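Local atomic coordinates of PDZ domain protein (Parabacteroides distasonis, PDB entry 4L8N), a protein that is of unknown function but probably recognises partner peptides through N- and C-terminal PDZ domains around a DUF4136 domain, and binds magnesium. Residues N103-T106 against E107-A111; S353-E356 against F357-A360; R363-T366 against N367-Y371; F393-P396 against Q397-D400; S402-S405 against D406-P409. All coordinates share one frame; numbering follows the deposited sequence.

Contact 1 (N103-T106 against E107-A111); sequences NAIT and EDQLA
The flat carboxamide of Gln109 presents its oxygen to Thr106, and both donors from Thr106 reach it tilted about 20° from the amide plane. Thr106 N meets Gln109 OE1 at 2.8 Å on a nearly straight N-H line. Thr106 OG1 donates to the same OE1 at 3.2 Å, almost square to the C=O bond (101°). That hydroxyl also accepts from Gln109 N at 3.2 Å, since chi1 of 69° tucks OG1 between its own backbone N and carbonyl carbon. The exchange is a capping box opening helix 107-113, and Leu110 N adds the first helical bond, to Thr106 O at 3.0 Å. Next to the cap, Ile105 CG2 packs on Leu110 CG at 3.6 Å, the two side chains crossing at about a right angle. Replacing Gln109 by a leucine would probably leave Thr106 N without its acceptor and the hydroxyl freer to turn. Strand 104-105 pairs antiparallel with strand 312-315, and Glu107 bonds Thr310 and Gly311. Since Lys100 NZ also bonds Gln109 OE1, this oxygen gathers three donors, and the positive charge probably polarises it further.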
loop_
_atom_site.group_PDB
_atom_site.type_symbol
_atom_site.label_atom_id
_atom_site.label_comp_id
_atom_site.label_asym_id
_atom_site.label_seq_id
_atom_site.Cartn_x
_atom_site.Cartn_y
_atom_site.Cartn_z
ATOM N N ASN A 103 -38.078 30.751 0.624
ATOM C CA ASN A 103 -38.569 30.594 -0.755
ATOM C C ASN A 103 -37.605 31.171 -1.848
ATOM O O ASN A 103 -37.973 31.206 -3.030
ATOM C CB ASN A 103 -39.947 31.272 -0.875
ATOM C CG ASN A 103 -39.936 32.768 -0.636
ATOM O OD1 ASN A 103 -39.159 33.295 0.167
ATOM N ND2 ASN A 103 -40.803 33.490 -1.324
ATOM N N ALA A 104 -36.388 31.613 -1.455
ATOM C CA ALA A 104 -35.398 32.199 -2.369
ATOM C C ALA A 104 -34.554 31.142 -3.084
ATOM O O ALA A 104 -34.097 30.169 -2.472
ATOM C CB ALA A 104 -34.481 33.160 -1.624
ATOM N N ILE A 105 -34.407 31.327 -4.408
ATOM C CA ILE A 105 -33.555 30.523 -5.275
ATOM C C ILE A 105 -32.471 31.491 -5.696
ATOM O O ILE A 105 -32.772 32.535 -6.292
ATOM C CB ILE A 105 -34.292 29.820 -6.466
ATOM C CG1 ILE A 105 -35.387 28.840 -5.985
ATOM C CG2 ILE A 105 -33.302 29.100 -7.400
ATOM C CD1 ILE A 105 -34.933 27.620 -5.050
ATOM N N THR A 106 -31.231 31.198 -5.299
ATOM C CA THR A 106 -30.101 32.067 -5.577
ATOM C C THR A 106 -29.467 31.716 -6.917
ATOM O O THR A 106 -29.644 30.600 -7.430
ATOM C CB THR A 106 -29.059 31.978 -4.455
ATOM O OG1 THR A 106 -28.434 30.704 -4.478
ATOM C CG2 THR A 106 -29.633 32.260 -3.090
ATOM N N GLU A 107 -28.689 32.662 -7.460
ATOM C CA GLU A 107 -27.944 32.477 -8.697
ATOM C C GLU A 107 -26.893 31.369 -8.523
ATOM O O GLU A 107 -26.608 30.669 -9.485
ATOM C CB GLU A 107 -27.305 33.790 -9.158
ATOM C CG GLU A 107 -28.328 34.802 -9.664
ATOM C CD GLU A 107 -27.755 36.173 -9.965
ATOM O OE1 GLU A 107 -26.831 36.624 -9.246
ATOM O OE2 GLU A 107 -28.228 36.790 -10.944
ATOM N N ASP A 108 -26.390 31.157 -7.299
ATOM C CA ASP A 108 -25.447 30.074 -6.997
ATOM C C ASP A 108 -26.157 28.712 -7.200
ATOM O O ASP A 108 -25.604 27.801 -7.829
ATOM C CB ASP A 108 -24.905 30.221 -5.561
ATOM C CG ASP A 108 -24.006 29.088 -5.113
ATOM O OD1 ASP A 108 -22.794 29.125 -5.442
ATOM O OD2 ASP A 108 -24.510 28.168 -4.415
ATOM N N GLN A 109 -27.408 28.604 -6.715
ATOM C CA GLN A 109 -28.199 27.386 -6.852
ATOM C C GLN A 109 -28.495 27.105 -8.336
ATOM O O GLN A 109 -28.244 25.993 -8.802
ATOM C CB GLN A 109 -29.495 27.484 -6.028
ATOM C CG GLN A 109 -29.270 27.490 -4.512
ATOM C CD GLN A 109 -30.553 27.787 -3.774
ATOM O OE1 GLN A 109 -31.035 28.927 -3.727
ATOM N NE2 GLN A 109 -31.161 26.759 -3.219
ATOM N N LEU A 110 -28.965 28.130 -9.080
ATOM C CA LEU A 110 -29.300 28.056 -10.504
ATOM C C LEU A 110 -28.078 27.729 -11.380
ATOM O O LEU A 110 -28.216 26.999 -12.363
ATOM C CB LEU A 110 -29.954 29.357 -10.974
ATOM C CG LEU A 110 -31.353 29.655 -10.424
ATOM C CD1 LEU A 110 -31.661 31.123 -10.478
ATOM C CD2 LEU A 110 -32.437 28.848 -11.143
ATOM N N ALA A 111 -26.882 28.222 -11.003
ATOM C CA ALA A 111 -25.644 27.929 -11.729
ATOM C C ALA A 111 -25.351 26.432 -11.678
ATOM O O ALA A 111 -24.884 25.865 -12.662
ATOM C CB ALA A 111 -24.489 28.718 -11.148
#

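Contact 2 (S353-E356 against F357-A360); sequences SAEE and FSSA
Ser359 grips the carbonyl of Glu355 twice: OG donates to Glu355 O at 2.8 Å and Ser359 N donates to it at 3.0 Å, the two arriving from opposite faces of the carbonyl plane. The hydroxyl gets there because it stands beside its own backbone N, anti to the carbonyl carbon (chi1 -58°). Glu355 folds back at chi2 (-49°), which brings OE1 to 3.3 Å from Ser359 OG and lays OE2 alongside Ser358 CB at 3.8 Å. Two residues earlier, the ring of Phe357 lies against the residue that precedes the helix, with CD2 3.3 Å from Ser353 O, which it meets obliquely; Phe357 N donates to that same oxygen. Behind these pairs stands the capping box that starts helix 354-367. Glu356 N donates to Ser353 OG at 3.0 Å, and Ser353 N returns a bond to Glu356 OE2 at 3.0 Å, meeting it from above the carboxylate plane. Farther out, His352 and Phe411 each meet Phe357 edge-to-face, and Ser358 OG turns to Lys362 NZ. The box supplies side-chain partners for backbone N-H groups that have no preceding helical turn to bond, while Glu355 and Glu356 place negative charge near the helix N-terminus, where the helix dipole would be expected to favour it.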
loop_
_atom_site.group_PDB
_atom_site.type_symbol
_atom_site.label_atom_id
_atom_site.label_comp_id
_atom_site.label_asym_id
_atom_site.label_seq_id
_atom_site.Cartn_x
_atom_site.Cartn_y
_atom_site.Cartn_z
ATOM N N SER A 353 -43.460 28.162 -15.513
ATOM C CA SER A 353 -43.407 27.331 -14.308
ATOM C C SER A 353 -42.043 26.668 -14.199
ATOM O O SER A 353 -41.287 26.656 -15.170
ATOM C CB SER A 353 -44.505 26.268 -14.334
ATOM O OG SER A 353 -44.121 25.099 -15.043
ATOM N N ALA A 354 -41.754 26.074 -13.039
ATOM C CA ALA A 354 -40.522 25.342 -12.804
ATOM C C ALA A 354 -40.430 24.116 -13.722
ATOM O O ALA A 354 -39.340 23.823 -14.216
ATOM C CB ALA A 354 -40.442 24.918 -11.346
ATOM N N GLU A 355 -41.570 23.416 -13.975
ATOM C CA GLU A 355 -41.580 22.238 -14.849
ATOM C C GLU A 355 -41.467 22.633 -16.317
ATOM O O GLU A 355 -40.883 21.874 -17.095
ATOM C CB GLU A 355 -42.791 21.327 -14.616
ATOM C CG GLU A 355 -42.438 20.081 -13.806
ATOM C CD GLU A 355 -41.224 19.288 -14.269
ATOM O OE1 GLU A 355 -41.194 18.876 -15.452
ATOM O OE2 GLU A 355 -40.296 19.089 -13.450
ATOM N N GLU A 356 -41.979 23.831 -16.686
ATOM C CA GLU A 356 -41.840 24.383 -18.040
ATOM C C GLU A 356 -40.346 24.587 -18.362
ATOM O O GLU A 356 -39.906 24.257 -19.462
ATOM C CB GLU A 356 -42.588 25.720 -18.165
ATOM C CG GLU A 356 -44.084 25.615 -18.390
ATOM C CD GLU A 356 -44.709 26.942 -18.773
ATOM O OE1 GLU A 356 -44.675 27.294 -19.976
ATOM O OE2 GLU A 356 -45.196 27.651 -17.864
ATOM N N PHE A 357 -39.579 25.105 -17.368
ATOM C CA PHE A 357 -38.149 25.401 -17.442
ATOM C C PHE A 357 -37.339 24.121 -17.417
ATOM O O PHE A 357 -36.431 23.962 -18.236
ATOM C CB PHE A 357 -37.708 26.346 -16.297
ATOM C CG PHE A 357 -37.917 27.831 -16.513
ATOM C CD1 PHE A 357 -37.330 28.488 -17.595
ATOM C CD2 PHE A 357 -38.627 28.592 -15.591
ATOM C CE1 PHE A 357 -37.497 29.871 -17.779
ATOM C CE2 PHE A 357 -38.789 29.976 -15.773
ATOM C CZ PHE A 357 -38.222 30.605 -16.866
ATOM N N SER A 358 -37.671 23.208 -16.483
ATOM C CA SER A 358 -37.013 21.922 -16.310
ATOM C C SER A 358 -37.096 21.074 -17.589
ATOM O O SER A 358 -36.058 20.596 -18.051
ATOM C CB SER A 358 -37.610 21.168 -15.130
ATOM O OG SER A 358 -36.772 20.087 -14.754
ATOM N N SER A 359 -38.301 20.928 -18.178
ATOM C CA SER A 359 -38.536 20.160 -19.409
ATOM C C SER A 359 -37.800 20.763 -20.617
ATOM O O SER A 359 -37.137 20.028 -21.354
ATOM C CB SER A 359 -40.031 20.078 -19.712
ATOM O OG SER A 359 -40.715 19.480 -18.623
ATOM N N ALA A 360 -37.919 22.099 -20.802
ATOM C CA ALA A 360 -37.286 22.867 -21.875
ATOM C C ALA A 360 -35.749 22.703 -21.863
ATOM O O ALA A 360 -35.143 22.584 -22.931
ATOM C CB ALA A 360 -37.667 24.332 -21.750
#

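Contact 3 (R363-T366 against N367-Y371). With EOH (ethanol), chain B.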
loop_
_atom_site.group_PDB
_atom_site.type_symbol
_atom_site.label_atom_id
_atom_site.label_comp_id
_atom_site.label_asym_id
_atom_site.label_seq_id
_atom_site.Cartn_x
_atom_site.Cartn_y
_atom_site.Cartn_z
ATOM N N ARG A 363 -34.736 19.104 -22.907
ATOM C CA ARG A 363 -34.861 19.049 -24.360
ATOM C C ARG A 363 -33.592 19.569 -25.033
ATOM O O ARG A 363 -33.154 18.968 -26.015
ATOM C CB ARG A 363 -36.078 19.837 -24.835
ATOM C CG ARG A 363 -37.370 19.041 -24.758
ATOM C CD ARG A 363 -38.537 19.890 -25.192
ATOM N NE ARG A 363 -39.330 20.323 -24.041
ATOM C CZ ARG A 363 -39.836 21.546 -23.892
ATOM N NH1 ARG A 363 -39.617 22.483 -24.812
ATOM N NH2 ARG A 363 -40.545 21.851 -22.810
ATOM N N PHE A 364 -32.983 20.660 -24.479
ATOM C CA PHE A 364 -31.728 21.271 -24.954
ATOM C C PHE A 364 -30.539 20.304 -24.818
ATOM O O PHE A 364 -29.686 20.269 -25.697
ATOM C CB PHE A 364 -31.412 22.596 -24.198
ATOM C CG PHE A 364 -29.983 23.100 -24.305
ATOM C CD1 PHE A 364 -29.542 23.760 -25.449
ATOM C CD2 PHE A 364 -29.075 22.897 -23.270
ATOM C CE1 PHE A 364 -28.217 24.183 -25.566
ATOM C CE2 PHE A 364 -27.750 23.336 -23.383
ATOM C CZ PHE A 364 -27.337 23.986 -24.526
ATOM N N ILE A 365 -30.452 19.569 -23.707
ATOM C CA ILE A 365 -29.330 18.664 -23.489
ATOM C C ILE A 365 -29.393 17.523 -24.481
ATOM O O ILE A 365 -28.362 17.145 -25.029
ATOM C CB ILE A 365 -29.272 18.189 -22.026
ATOM C CG1 ILE A 365 -28.949 19.388 -21.118
ATOM C CG2 ILE A 365 -28.240 17.080 -21.841
ATOM C CD1 ILE A 365 -29.610 19.316 -19.894
ATOM N N THR A 366 -30.610 17.027 -24.740
ATOM C CA THR A 366 -30.942 15.949 -25.664
ATOM C C THR A 366 -30.495 16.335 -27.087
ATOM O O THR A 366 -29.707 15.622 -27.720
ATOM C CB THR A 366 -32.486 15.698 -25.566
ATOM O OG1 THR A 366 -32.773 14.948 -24.383
ATOM C CG2 THR A 366 -33.077 14.986 -26.791
ATOM N N ASN A 367 -31.002 17.488 -27.553
ATOM C CA ASN A 367 -30.825 18.035 -28.882
ATOM C C ASN A 367 -29.414 18.593 -29.165
ATOM O O ASN A 367 -29.116 18.880 -30.333
ATOM C CB ASN A 367 -31.880 19.106 -29.117
ATOM C CG ASN A 367 -33.298 18.566 -29.194
ATOM O OD1 ASN A 367 -33.541 17.391 -29.497
ATOM N ND2 ASN A 367 -34.275 19.415 -28.919
ATOM N N THR A 368 -28.535 18.707 -28.131
ATOM C CA THR A 368 -27.169 19.200 -28.337
ATOM C C THR A 368 -26.120 18.150 -27.965
ATOM O O THR A 368 -24.926 18.468 -28.000
ATOM C CB THR A 368 -26.918 20.523 -27.603
ATOM O OG1 THR A 368 -27.063 20.345 -26.194
ATOM C CG2 THR A 368 -27.807 21.633 -28.094
HETATM N N MSE A 369 -26.540 16.894 -27.661
HETATM C CA MSE A 369 -25.613 15.782 -27.332
HETATM C C MSE A 369 -24.585 15.550 -28.457
HETATM O O MSE A 369 -23.459 15.105 -28.205
HETATM C CB MSE A 369 -26.377 14.468 -27.077
HETATM C CG MSE A 369 -27.102 14.403 -25.744
HETATM SE SE MSE A 369 -26.009 14.800 -24.203
HETATM C CE MSE A 369 -25.016 13.166 -24.107
ATOM N N GLN A 370 -25.002 15.862 -29.692
ATOM C CA GLN A 370 -24.243 15.798 -30.939
ATOM C C GLN A 370 -23.060 16.786 -30.975
ATOM O O GLN A 370 -22.106 16.562 -31.734
ATOM C CB GLN A 370 -25.172 16.071 -32.129
ATOM C CG GLN A 370 -26.211 17.167 -31.888
ATOM C CD GLN A 370 -26.942 17.574 -33.147
ATOM O OE1 GLN A 370 -26.462 17.390 -34.285
ATOM N NE2 GLN A 370 -28.112 18.176 -32.970
ATOM N N TYR A 371 -23.130 17.869 -30.175
ATOM C CA TYR A 371 -22.106 18.911 -30.125
ATOM C C TYR A 371 -21.130 18.760 -28.949
ATOM O O TYR A 371 -20.272 19.616 -28.764
ATOM C CB TYR A 371 -22.747 20.297 -30.064
ATOM C CG TYR A 371 -23.792 20.599 -31.114
ATOM C CD1 TYR A 371 -23.589 20.262 -32.451
ATOM C CD2 TYR A 371 -24.932 21.336 -30.794
ATOM C CE1 TYR A 371 -24.537 20.576 -33.429
ATOM C CE2 TYR A 371 -25.880 21.664 -31.765
ATOM C CZ TYR A 371 -25.678 21.282 -33.080
ATOM O OH TYR A 371 -26.619 21.609 -34.029
HETATM C C1 EOH B . -22.633 11.172 -28.192
HETATM C C2 EOH B . -23.512 11.165 -29.453
HETATM O O EOH B . -21.835 12.333 -28.295
HETATM O O HOH W 1 -25.898 18.500 -24.331
#
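Thr368 and Phe364 make the tight part. Thr368 OG1 sits over the centre of the Phe364 ring, 3.9 Å above its plane, while CG2 touches ring atom CE1 at 3.6 Å. The same hydroxyl donates to Phe364 O at 2.7 Å, tilted 26° from the carbonyl plane. A chi1 of 62° holds OG1 between the backbone N and the carbonyl carbon, pointing back into the helix end, and a water gives one hydrogen to it and the other to Ile365 O. Beyond the ring, Tyr117 meets Phe364 edge-to-face. The other side is looser and more exposed. There Met369, present as selenomethionine, lies across Ile365 with SE 4.0 Å from CG2, and Met369 N makes a weak bond to Thr366 O (3.4 Å). An ethanol, probably from the crystallisation liquor, bonds Met369 O. Asn367 N closes a regular turn on Arg363 O at 3.0 Å, and Gln370 NE2 donates to Asn367 O at 2.9 Å, where the helix gives way to a 3-10 turn. A valine in place of Thr368 would probably leave Phe364 O and the water without the hydroxyl that joins them. At this C-terminal end of helix 354-367, then, one hydroxyl both donates to a carbonyl and accepts from a water shared with the next, so side chain and solvent supplement the backbone bonding.

Contact 4 (F393-P396 against Q397-D400); sequences FKYP and QIAD
Phe393 only brushes the next turn, its carbonyl O lying 4.0 Å from Gln397 OE1. Lys394 does much more. Its carbonyl O accepts from Ile398 N at 3.1 Å, in the carbonyl plane, and more weakly from Gln397 N. Ile398 CD1 also comes to 3.2 Å from this oxygen. The aliphatic part of Lys394 runs obliquely past the amide of Gln397, with CG 3.6 Å from NE2, before the extended chain carries NZ off to Gln370 O. Lys394 stands at the N-cap, so its carbonyl opens the i to i+4 bonding of helix 395-402. Tyr395 comes next and runs alongside Ile398 in the same direction, the two CD1 atoms 4.1 Å apart; farther along, its ring meets Tyr420 edge-to-face. Tyr395 O takes a straight bond from Ala399 N at 2.9 Å, the donor nearly along the C=O axis. Pro396 sits in the first turn, where its lack of an N-H costs no helical bond. Its ring lies beside Gln397, whose chain bends at chi2 (102°) and brings OE1 back to 3.5 Å from Pro396 CD. Pro396 O then accepts from Asp400 N at 3.1 Å, and the carboxylate of Asp400 stays on this same exposed flank, while Ile398 is turned inward against Tyr371 and Trp390.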
loop_
_atom_site.group_PDB
_atom_site.type_symbol
_atom_site.label_atom_id
_atom_site.label_comp_id
_atom_site.label_asym_id
_atom_site.label_seq_id
_atom_site.Cartn_x
_atom_site.Cartn_y
_atom_site.Cartn_z
ATOM N N PHE A 393 -15.096 22.845 -32.040
ATOM C CA PHE A 393 -15.409 23.253 -33.425
ATOM C C PHE A 393 -16.937 23.458 -33.645
ATOM O O PHE A 393 -17.367 23.780 -34.756
ATOM C CB PHE A 393 -14.823 22.240 -34.446
ATOM C CG PHE A 393 -13.358 21.968 -34.196
ATOM C CD1 PHE A 393 -12.390 22.913 -34.524
ATOM C CD2 PHE A 393 -12.953 20.815 -33.523
ATOM C CE1 PHE A 393 -11.039 22.701 -34.205
ATOM C CE2 PHE A 393 -11.603 20.603 -33.205
ATOM C CZ PHE A 393 -10.655 21.544 -33.553
ATOM N N LYS A 394 -17.741 23.328 -32.576
ATOM C CA LYS A 394 -19.190 23.424 -32.690
ATOM C C LYS A 394 -19.821 24.530 -31.817
ATOM O O LYS A 394 -21.050 24.555 -31.711
ATOM C CB LYS A 394 -19.805 22.059 -32.351
ATOM C CG LYS A 394 -19.709 21.070 -33.496
ATOM C CD LYS A 394 -19.689 19.648 -32.985
ATOM C CE LYS A 394 -19.539 18.627 -34.087
ATOM N NZ LYS A 394 -19.828 17.255 -33.599
ATOM N N TYR A 395 -19.012 25.484 -31.279
ATOM C CA TYR A 395 -19.493 26.588 -30.418
ATOM C C TYR A 395 -20.576 27.444 -31.074
ATOM O O TYR A 395 -21.570 27.727 -30.396
ATOM C CB TYR A 395 -18.366 27.512 -29.935
ATOM C CG TYR A 395 -17.514 26.986 -28.804
ATOM C CD1 TYR A 395 -17.539 25.635 -28.452
ATOM C CD2 TYR A 395 -16.638 27.825 -28.118
ATOM C CE1 TYR A 395 -16.744 25.143 -27.411
ATOM C CE2 TYR A 395 -15.800 27.335 -27.112
ATOM C CZ TYR A 395 -15.855 25.990 -26.766
ATOM O OH TYR A 395 -15.043 25.507 -25.775
ATOM N N PRO A 396 -20.446 27.845 -32.372
ATOM C CA PRO A 396 -21.507 28.655 -32.992
ATOM C C PRO A 396 -22.867 27.949 -32.995
ATOM O O PRO A 396 -23.883 28.599 -32.727
ATOM C CB PRO A 396 -20.984 28.867 -34.415
ATOM C CG PRO A 396 -19.502 28.753 -34.290
ATOM C CD PRO A 396 -19.325 27.646 -33.319
ATOM N N GLN A 397 -22.877 26.619 -33.236
ATOM C CA GLN A 397 -24.085 25.788 -33.276
ATOM C C GLN A 397 -24.689 25.589 -31.870
ATOM O O GLN A 397 -25.911 25.559 -31.740
ATOM C CB GLN A 397 -23.784 24.438 -33.935
ATOM C CG GLN A 397 -23.305 24.569 -35.391
ATOM C CD GLN A 397 -21.799 24.411 -35.536
ATOM O OE1 GLN A 397 -21.012 25.350 -35.354
ATOM N NE2 GLN A 397 -21.366 23.212 -35.897
ATOM N N ILE A 398 -23.841 25.483 -30.827
ATOM C CA ILE A 398 -24.267 25.351 -29.426
ATOM C C ILE A 398 -24.894 26.672 -28.997
ATOM O O ILE A 398 -26.000 26.661 -28.451
ATOM C CB ILE A 398 -23.091 24.938 -28.485
ATOM C CG1 ILE A 398 -22.454 23.617 -28.923
ATOM C CG2 ILE A 398 -23.517 24.908 -26.989
ATOM C CD1 ILE A 398 -21.030 23.563 -28.633
ATOM N N ALA A 399 -24.213 27.809 -29.281
ATOM C CA ALA A 399 -24.737 29.133 -28.940
ATOM C C ALA A 399 -26.137 29.337 -29.548
ATOM O O ALA A 399 -27.033 29.754 -28.820
ATOM C CB ALA A 399 -23.778 30.227 -29.395
ATOM N N ASP A 400 -26.348 28.960 -30.838
ATOM C CA ASP A 400 -27.648 29.091 -31.495
ATOM C C ASP A 400 -28.691 28.196 -30.817
ATOM O O ASP A 400 -29.764 28.683 -30.479
ATOM C CB ASP A 400 -27.580 28.798 -33.023
ATOM C CG ASP A 400 -26.735 29.749 -33.871
ATOM O OD1 ASP A 400 -26.428 30.878 -33.391
ATOM O OD2 ASP A 400 -26.376 29.366 -35.021
#

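Contact 5 (S402-S405 against D406-P409)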
loop_
_atom_site.group_PDB
_atom_site.type_symbol
_atom_site.label_atom_id
_atom_site.label_comp_id
_atom_site.label_asym_id
_atom_site.label_seq_id
_atom_site.Cartn_x
_atom_site.Cartn_y
_atom_site.Cartn_z
ATOM N N SER A 402 -28.642 26.918 -27.758
ATOM C CA SER A 402 -28.819 27.394 -26.385
ATOM C C SER A 402 -29.792 28.562 -26.261
ATOM O O SER A 402 -30.340 28.762 -25.171
ATOM C CB SER A 402 -27.476 27.819 -25.792
ATOM O OG SER A 402 -27.103 29.138 -26.165
ATOM N N GLN A 403 -29.961 29.351 -27.342
ATOM C CA GLN A 403 -30.768 30.565 -27.327
ATOM C C GLN A 403 -32.125 30.393 -28.015
ATOM O O GLN A 403 -32.850 31.376 -28.197
ATOM C CB GLN A 403 -29.975 31.739 -27.942
ATOM C CG GLN A 403 -28.699 32.109 -27.153
ATOM C CD GLN A 403 -28.960 32.434 -25.690
ATOM O OE1 GLN A 403 -29.548 33.451 -25.357
ATOM N NE2 GLN A 403 -28.558 31.562 -24.788
ATOM N N SER A 404 -32.497 29.138 -28.336
ATOM C CA SER A 404 -33.786 28.818 -28.954
ATOM C C SER A 404 -34.873 28.913 -27.904
ATOM O O SER A 404 -34.793 28.239 -26.874
ATOM C CB SER A 404 -33.766 27.424 -29.574
ATOM O OG SER A 404 -32.578 27.190 -30.311
ATOM N N SER A 405 -35.884 29.750 -28.169
ATOM C CA SER A 405 -37.029 30.020 -27.294
ATOM C C SER A 405 -37.732 28.744 -26.819
ATOM O O SER A 405 -38.280 28.746 -25.711
ATOM C CB SER A 405 -38.022 30.946 -27.985
ATOM O OG SER A 405 -37.516 32.270 -27.952
ATOM N N ASP A 406 -37.646 27.647 -27.615
ATOM C CA ASP A 406 -38.201 26.329 -27.291
ATOM C C ASP A 406 -37.539 25.747 -26.020
ATOM O O ASP A 406 -38.187 24.994 -25.283
ATOM C CB ASP A 406 -38.033 25.357 -28.489
ATOM C CG ASP A 406 -38.455 23.902 -28.253
ATOM O OD1 ASP A 406 -39.487 23.678 -27.570
ATOM O OD2 ASP A 406 -37.779 22.993 -28.786
ATOM N N TYR A 407 -36.267 26.108 -25.749
ATOM C CA TYR A 407 -35.571 25.578 -24.573
ATOM C C TYR A 407 -35.635 26.541 -23.364
ATOM O O TYR A 407 -34.989 26.264 -22.353
ATOM C CB TYR A 407 -34.114 25.202 -24.905
ATOM C CG TYR A 407 -33.938 24.355 -26.152
ATOM C CD1 TYR A 407 -34.655 23.175 -26.328
ATOM C CD2 TYR A 407 -33.015 24.708 -27.129
ATOM C CE1 TYR A 407 -34.489 22.391 -27.470
ATOM C CE2 TYR A 407 -32.837 23.934 -28.274
ATOM C CZ TYR A 407 -33.569 22.770 -28.441
ATOM O OH TYR A 407 -33.375 22.012 -29.580
ATOM N N LEU A 408 -36.485 27.603 -23.427
ATOM C CA LEU A 408 -36.670 28.611 -22.360
ATOM C C LEU A 408 -35.293 28.966 -21.729
ATOM O O LEU A 408 -34.950 28.513 -20.626
ATOM C CB LEU A 408 -37.706 28.155 -21.302
ATOM C CG LEU A 408 -39.101 27.714 -21.825
ATOM C CD1 LEU A 408 -39.968 27.245 -20.699
ATOM C CD2 LEU A 408 -39.804 28.814 -22.623
ATOM N N PRO A 409 -34.469 29.733 -22.489
ATOM C CA PRO A 409 -33.097 30.013 -22.048
ATOM C C PRO A 409 -32.926 31.277 -21.190
ATOM O O PRO A 409 -31.838 31.858 -21.187
ATOM C CB PRO A 409 -32.357 30.183 -23.387
ATOM C CG PRO A 409 -33.408 30.013 -24.495
ATOM C CD PRO A 409 -34.693 30.292 -23.836
#
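Tyr407 leans on Ser404 from root to ring. Its CB lies 3.7 Å from Ser404 O, and CG is scarcely farther from the same oxygen. Along the ring, CD2 comes to 3.7 Å from Ser404 CB and CE2 to 3.8 Å from Ser404 OG, so the serine crosses this flank of the ring obliquely. With CG beside the backbone N (chi1 -49°), the ring runs back past the serine, and at the tip OH is bonded by Asn367 ND2. The backbone ties the same residues together. Tyr407 N donates to Ser404 O at 2.8 Å and Leu408 N to Ser405 O at 3.1 Å, each to a carbonyl three residues earlier and each from above its plane, a tight 3-10-like turn. Leu408 then takes a positive phi of 40°, which swings the chain round so that Pro409 points back: its CB closes on Ser402 O at 3.0 Å, and CG lies 3.3 Å from Ser404 O. Gln403 NE2 donates in its amide plane to Ser402 OG, which also bonds Ala399 O, while Gln403 OE1 is held by Tyr416 and His348 and Ser404 OG bonds Ala401 O. The loop thus leaves the end of helix 395-402 and wraps against helix 354-367: Leu408 covers Phe357 and Ala360, Asp406 forms a salt bridge with Arg363, and Gln403 reaches to strand 348-349.

Contact 1 comes first along the chain; the other four follow in numerical order well after it, yet contacts 1 and 2 have centres only 15 Å apart. Contacts 2 and 3 are the start and end of one helix, 354-367, with centres 16 Å apart, and contact 4 begins the next, helix 395-402. Contact 5 adjoins contact 4 in sequence and folds back over the first helix, its centre about 11 Å from that of contact 2 and about 12 Å from that of contact 3. Together contacts 2 to 5 form a helical flank, probably of the C-terminal PDZ domain, and contact 1 beside it probably lies where the chain comes in from the N-terminal PDZ domain.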